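Oxidoreductase, NAD-binding/iron-sulfur cluster-binding protein (Nitratireductor pacificus pht-3B, PDB 6ZXU) is a catabolic reductive dehalogenase that binds cobalamin and two [4Fe-4S] clusters, and probably removes halogen from organohalide substrates by reduction. Local coordinates at residues Y422-L427 / I517-D522; I397-P402 / M525-P530. All blocks are in the same frame, centred on the assembly; numbering follows the deposited sequence.

Interaction 1: Y422-L427 / I517-D522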
loop_
_atom_site.group_PDB
_atom_site.type_symbol
_atom_site.label_atom_id
_atom_site.label_comp_id
_atom_site.label_asym_id
_atom_site.label_seq_id
_atom_site.Cartn_x
_atom_site.Cartn_y
_atom_site.Cartn_z
ATOM N N TYR A 422 22.338 5.039 -2.059
ATOM C CA TYR A 422 21.082 5.738 -2.229
ATOM C C TYR A 422 19.900 4.890 -1.779
ATOM O O TYR A 422 19.964 3.679 -1.797
ATOM C CB TYR A 422 20.862 6.130 -3.692
ATOM C CG TYR A 422 21.896 7.038 -4.265
ATOM C CD1 TYR A 422 21.867 8.404 -3.975
ATOM C CD2 TYR A 422 23.003 6.517 -4.966
ATOM C CE1 TYR A 422 22.848 9.252 -4.426
ATOM C CE2 TYR A 422 23.996 7.355 -5.415
ATOM C CZ TYR A 422 23.900 8.698 -5.155
ATOM O OH TYR A 422 24.838 9.548 -5.599
ATOM N N ALA A 423 18.836 5.568 -1.377
ATOM C CA ALA A 423 17.562 4.922 -1.002
ATOM C C ALA A 423 16.495 5.480 -1.903
ATOM O O ALA A 423 16.350 6.707 -2.037
ATOM C CB ALA A 423 17.196 5.208 0.450
ATOM N N VAL A 424 15.825 4.598 -2.612
ATOM C CA VAL A 424 14.631 4.945 -3.377
ATOM C C VAL A 424 13.427 4.536 -2.511
ATOM O O VAL A 424 13.299 3.413 -2.076
ATOM C CB VAL A 424 14.572 4.231 -4.711
ATOM C CG1 VAL A 424 13.332 4.678 -5.522
ATOM C CG2 VAL A 424 15.863 4.538 -5.462
ATOM N N VAL A 425 12.616 5.538 -2.170
ATOM C CA VAL A 425 11.518 5.390 -1.252
ATOM C C VAL A 425 10.228 5.572 -2.046
ATOM O O VAL A 425 10.025 6.562 -2.767
ATOM C CB VAL A 425 11.560 6.459 -0.158
ATOM C CG1 VAL A 425 10.527 6.192 0.918
ATOM C CG2 VAL A 425 12.940 6.485 0.452
ATOM N N MET A 426 9.321 4.621 -1.862
ATOM C CA MET A 426 8.005 4.687 -2.520
ATOM C C MET A 426 6.907 4.502 -1.520
ATOM O O MET A 426 7.059 3.780 -0.561
ATOM C CB MET A 426 7.911 3.685 -3.599
ATOM C CG MET A 426 8.864 4.049 -4.686
ATOM S SD MET A 426 9.088 2.843 -5.985
ATOM C CE MET A 426 9.880 1.531 -5.018
ATOM N N LEU A 427 5.845 5.270 -1.687
ATOM C CA LEU A 427 4.658 5.193 -0.836
ATOM C C LEU A 427 3.513 4.538 -1.627
ATOM O O LEU A 427 3.285 4.883 -2.770
ATOM C CB LEU A 427 4.269 6.513 -0.328
ATOM C CG LEU A 427 5.219 7.391 0.469
ATOM C CD1 LEU A 427 4.427 8.669 0.920
ATOM C CD2 LEU A 427 5.756 6.684 1.683
ATOM N N ILE A 517 7.823 1.377 0.903
ATOM C CA ILE A 517 8.837 0.381 0.559
ATOM C C ILE A 517 10.094 1.183 0.191
ATOM O O ILE A 517 10.025 2.276 -0.361
ATOM C CB ILE A 517 8.318 -0.521 -0.601
ATOM C CG1 ILE A 517 9.262 -1.686 -0.927
ATOM C CG2 ILE A 517 8.076 0.300 -1.870
ATOM C CD1 ILE A 517 9.283 -2.777 0.034
ATOM N N VAL A 518 11.229 0.641 0.531
ATOM C CA VAL A 518 12.536 1.195 0.208
ATOM C C VAL A 518 13.360 0.154 -0.533
ATOM O O VAL A 518 13.313 -1.033 -0.233
ATOM C CB VAL A 518 13.300 1.633 1.461
ATOM C CG1 VAL A 518 14.634 2.195 1.090
ATOM C CG2 VAL A 518 12.540 2.648 2.240
ATOM N N PHE A 519 14.018 0.568 -1.624
ATOM C CA PHE A 519 15.147 -0.201 -2.092
ATOM C C PHE A 519 16.352 0.672 -2.147
ATOM O O PHE A 519 16.270 1.833 -2.531
ATOM C CB PHE A 519 14.953 -0.956 -3.426
ATOM C CG PHE A 519 14.969 -0.113 -4.623
ATOM C CD1 PHE A 519 13.773 0.422 -5.132
ATOM C CD2 PHE A 519 16.142 0.041 -5.364
ATOM C CE1 PHE A 519 13.773 1.173 -6.280
ATOM C CE2 PHE A 519 16.135 0.826 -6.511
ATOM C CZ PHE A 519 14.966 1.389 -6.956
ATOM N N THR A 520 17.465 0.097 -1.699
ATOM C CA THR A 520 18.754 0.790 -1.750
ATOM C C THR A 520 19.491 0.405 -3.026
ATOM O O THR A 520 19.269 -0.671 -3.571
ATOM C CB THR A 520 19.572 0.510 -0.519
ATOM O OG1 THR A 520 19.698 -0.897 -0.294
ATOM C CG2 THR A 520 18.866 1.160 0.726
ATOM N N THR A 521 20.347 1.294 -3.488
ATOM C CA THR A 521 21.091 1.076 -4.695
ATOM C C THR A 521 22.338 1.927 -4.750
ATOM O O THR A 521 22.440 2.942 -4.103
ATOM C CB THR A 521 20.207 1.305 -5.936
ATOM O OG1 THR A 521 20.890 0.921 -7.149
ATOM C CG2 THR A 521 19.664 2.703 -6.065
ATOM N N ASP A 522 23.245 1.547 -5.682
ATOM C CA ASP A 522 24.390 2.393 -6.081
ATOM C C ASP A 522 24.182 3.201 -7.347
ATOM O O ASP A 522 25.027 4.040 -7.678
ATOM C CB ASP A 522 25.671 1.520 -6.213
ATOM C CG ASP A 522 26.152 1.004 -4.879
ATOM O OD1 ASP A 522 25.978 1.734 -3.811
ATOM O OD2 ASP A 522 26.663 -0.161 -4.905
#

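Interaction 2: I397-P402 / M525-P530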
loop_
_atom_site.group_PDB
_atom_site.type_symbol
_atom_site.label_atom_id
_atom_site.label_comp_id
_atom_site.label_asym_id
_atom_site.label_seq_id
_atom_site.Cartn_x
_atom_site.Cartn_y
_atom_site.Cartn_z
ATOM N N ILE A 397 13.811 10.056 -3.590
ATOM C CA ILE A 397 15.148 9.559 -3.540
ATOM C C ILE A 397 15.991 10.357 -2.569
ATOM O O ILE A 397 15.891 11.599 -2.537
ATOM C CB ILE A 397 15.821 9.665 -4.969
ATOM C CG1 ILE A 397 14.949 8.949 -6.007
ATOM C CG2 ILE A 397 17.221 9.049 -4.907
ATOM C CD1 ILE A 397 15.283 9.271 -7.423
ATOM N N CYS A 398 16.736 9.676 -1.757
ATOM C CA CYS A 398 17.672 10.286 -0.787
ATOM C C CYS A 398 18.961 9.495 -0.726
ATOM O O CYS A 398 19.047 8.373 -1.194
ATOM C CB CYS A 398 17.026 10.483 0.613
ATOM S SG CYS A 398 16.682 8.983 1.540
ATOM N N ARG A 399 20.010 10.085 -0.128
ATOM C CA ARG A 399 21.167 9.280 0.275
ATOM C C ARG A 399 20.842 8.337 1.420
ATOM O O ARG A 399 20.213 8.727 2.399
ATOM C CB ARG A 399 22.315 10.209 0.711
ATOM C CG ARG A 399 22.856 10.919 -0.482
ATOM C CD ARG A 399 24.281 11.491 -0.300
ATOM N NE ARG A 399 24.839 11.763 -1.650
ATOM C CZ ARG A 399 25.601 10.904 -2.349
ATOM N NH1 ARG A 399 25.972 9.722 -1.844
ATOM N NH2 ARG A 399 26.052 11.273 -3.543
ATOM N N ALA A 400 21.314 7.117 1.313
ATOM C CA ALA A 400 21.158 6.094 2.356
ATOM C C ALA A 400 22.268 6.273 3.366
ATOM O O ALA A 400 23.348 5.701 3.235
ATOM C CB ALA A 400 21.210 4.687 1.744
ATOM N N GLU A 401 22.025 7.071 4.371
ATOM C CA GLU A 401 23.027 7.371 5.342
ATOM C C GLU A 401 23.252 6.213 6.278
ATOM O O GLU A 401 22.376 5.384 6.475
ATOM C CB GLU A 401 22.683 8.644 6.048
ATOM C CG GLU A 401 22.459 9.780 5.073
ATOM C CD GLU A 401 22.187 11.103 5.762
ATOM O OE1 GLU A 401 22.942 11.433 6.705
ATOM O OE2 GLU A 401 21.208 11.825 5.368
ATOM N N PRO A 402 24.466 6.062 6.807
ATOM C CA PRO A 402 24.764 4.843 7.574
ATOM C C PRO A 402 23.875 4.654 8.758
ATOM O O PRO A 402 23.505 3.506 9.086
ATOM C CB PRO A 402 26.276 5.010 8.010
ATOM C CG PRO A 402 26.791 5.917 6.927
ATOM C CD PRO A 402 25.696 6.870 6.566
ATOM N N MET A 525 21.996 9.063 -8.627
ATOM C CA MET A 525 20.747 9.791 -8.829
ATOM C C MET A 525 20.812 11.097 -8.085
ATOM O O MET A 525 21.349 11.083 -6.982
ATOM C CB MET A 525 19.572 8.962 -8.285
ATOM C CG MET A 525 19.341 7.658 -8.971
ATOM S SD MET A 525 18.131 6.541 -8.201
ATOM C CE MET A 525 18.973 6.170 -6.670
ATOM N N SER A 526 20.231 12.142 -8.635
ATOM C CA SER A 526 19.981 13.349 -7.860
ATOM C C SER A 526 18.946 13.085 -6.733
ATOM O O SER A 526 17.973 12.344 -6.925
ATOM C CB SER A 526 19.457 14.459 -8.722
ATOM O OG SER A 526 20.361 14.675 -9.768
ATOM N N VAL A 527 19.201 13.640 -5.561
ATOM C CA VAL A 527 18.376 13.391 -4.381
ATOM C C VAL A 527 17.362 14.476 -4.249
ATOM O O VAL A 527 17.516 15.570 -4.818
ATOM C CB VAL A 527 19.216 13.223 -3.058
ATOM C CG1 VAL A 527 20.173 12.103 -3.203
ATOM C CG2 VAL A 527 19.884 14.471 -2.687
ATOM N N ASP A 528 16.219 14.136 -3.673
ATOM C CA ASP A 528 15.212 15.095 -3.298
ATOM C C ASP A 528 15.551 15.752 -1.983
ATOM O O ASP A 528 16.520 15.393 -1.377
ATOM C CB ASP A 528 13.830 14.416 -3.215
ATOM C CG ASP A 528 13.382 13.935 -4.631
ATOM O OD1 ASP A 528 13.065 14.775 -5.484
ATOM O OD2 ASP A 528 13.383 12.713 -4.902
ATOM N N ARG A 529 14.837 16.804 -1.658
ATOM C CA ARG A 529 15.006 17.536 -0.407
ATOM C C ARG A 529 13.787 17.352 0.516
ATOM O O ARG A 529 12.697 17.089 0.035
ATOM C CB ARG A 529 15.212 19.030 -0.668
ATOM C CG ARG A 529 16.538 19.379 -1.297
ATOM C CD ARG A 529 16.798 20.877 -1.277
ATOM N NE ARG A 529 15.960 21.624 -2.188
ATOM C CZ ARG A 529 15.622 22.905 -2.018
ATOM N NH1 ARG A 529 15.976 23.565 -0.921
ATOM N NH2 ARG A 529 14.866 23.507 -2.922
ATOM N N PRO A 530 13.990 17.443 1.825
ATOM C CA PRO A 530 12.859 17.464 2.741
ATOM C C PRO A 530 11.804 18.485 2.427
ATOM O O PRO A 530 12.076 19.494 1.729
ATOM C CB PRO A 530 13.519 17.774 4.092
ATOM C CG PRO A 530 14.898 17.275 3.948
ATOM C CD PRO A 530 15.270 17.460 2.534
#

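Interaction 1: Y422-L427 / I517-D522
Tyr422-Met426 and Ile517-Thr521 run as neighbouring antiparallel strands; the axes of these segments come within 4.6 Å of each other, with 158° between directions, and six backbone hydrogen bonds join them. These bonds come in three reciprocal pairs, Tyr422 with Thr521, Val424 with Phe519 and Met426 with Ile517; the straightest is Met426 N to Ile517 O, 2.9 Å and 172° at the hydrogen. Ala423-Thr520 and Val425-Val518 are the non-hydrogen-bonded pairs between them.

On the face of Val424 and Phe519 the two side chains point the same way, and the isopropyl group lies over one side of the ring: Val424 CB sits 3.8 Å from the ring centroid of Phe519, a CH-pi contact offset toward the rim. Phe519 CG stands between its own backbone N and carbonyl carbon (chi1 74°), which swings the ring toward the partner strand. Met426 bends at its last torsion, bringing CE to the ring's edge, 4.0 Å from Phe519 CD1, and also, at 3.8 Å, against Ile517 CG2. With an alanine in place of Phe519, Val424 would probably lose the surface it lies on and the Met426 methyl would be freer to turn. Helix 445-469 packs on this face, Met463 touching both Met426 and Phe519.

On the opposite face Ala423 CB meets Val518 CG1 at 4.0 Å, and helix 486-492 packs there, Ala489 and Ile490 on Val425 and the cobalamin-binding His486 on Val518. The pair forms the centre of a four-stranded antiparallel sheet, order 1-2-4-3, with helices packed on both faces beside the cobalamin site.

Interaction 2: I397-P402 / M525-P530
Ile397-Arg399, the end of an outermost strand in a four-stranded antiparallel sheet, is met by a loop, Met525-Asp528, in a small, partly buried contact of 305 Å². The touching parts run 102° apart, so the loop passes across the strand and does not extend the sheet as a further strand would.

Two hydrogen bonds fasten Ile397 to Asp528, one at each end of the isoleucine's backbone. The amide of Asp528 donates to Ile397 O over 2.8 Å, coming in tilted 26° from the carbonyl plane. In return Ile397 N donates to Asp528 OD2 over 3.0 Å, and OD2 accepts with its anti lone pair, the one facing away from the other oxygen. OD1 of Asp528 forms a salt bridge with Lys384 of helix 376-390, so a single carboxylate ties strand, loop and helix together, and the lysine would probably steady its negative charge.

Ile397 carries most of the apolar contact. A chi1 of -55° sets Ile397 CG1 anti to the carbonyl carbon and CG2 anti to the backbone N; CG2 reaches the terminal methyl of Met525, CE, at 3.8 Å, while CD1 rests on the sulfur, and the two side chains cross at about a right angle. Ala380, on the same helix, also touches Ile397, and Met525 reaches on to Tyr422 and Val424 of the next strand.

Toward the exposed end, Val527 crosses the aliphatic start of Arg399. Its CG1, anti to the carbonyl carbon, bears on the strand backbone as well as the side chain, lying 3.7 Å from Arg399 N and 4.0 Å from Arg399 CG.

Followed from the N terminus, after an earlier four-stranded sheet, the chain lays down strand 394-399, then strand 422-429, its neighbour in the sheet. It next passes through helix 445-469, the edge strand 474-477 and helix 486-492 before strand 514-521 returns beside 422-429, closing interaction 1 across 89 intervening residues. The loop that follows, 525-530, goes back to the first strand and closes interaction 2 across 122 residues, so interaction 1 is nested within interaction 2. Interaction 1 pairs the two inner strands, interaction 2 ties the loop leaving one of them to the edge strand, and the pairing of 394-399 with 422-429, with Ala423 N 2.8 Å from Cys398 O, connects the two.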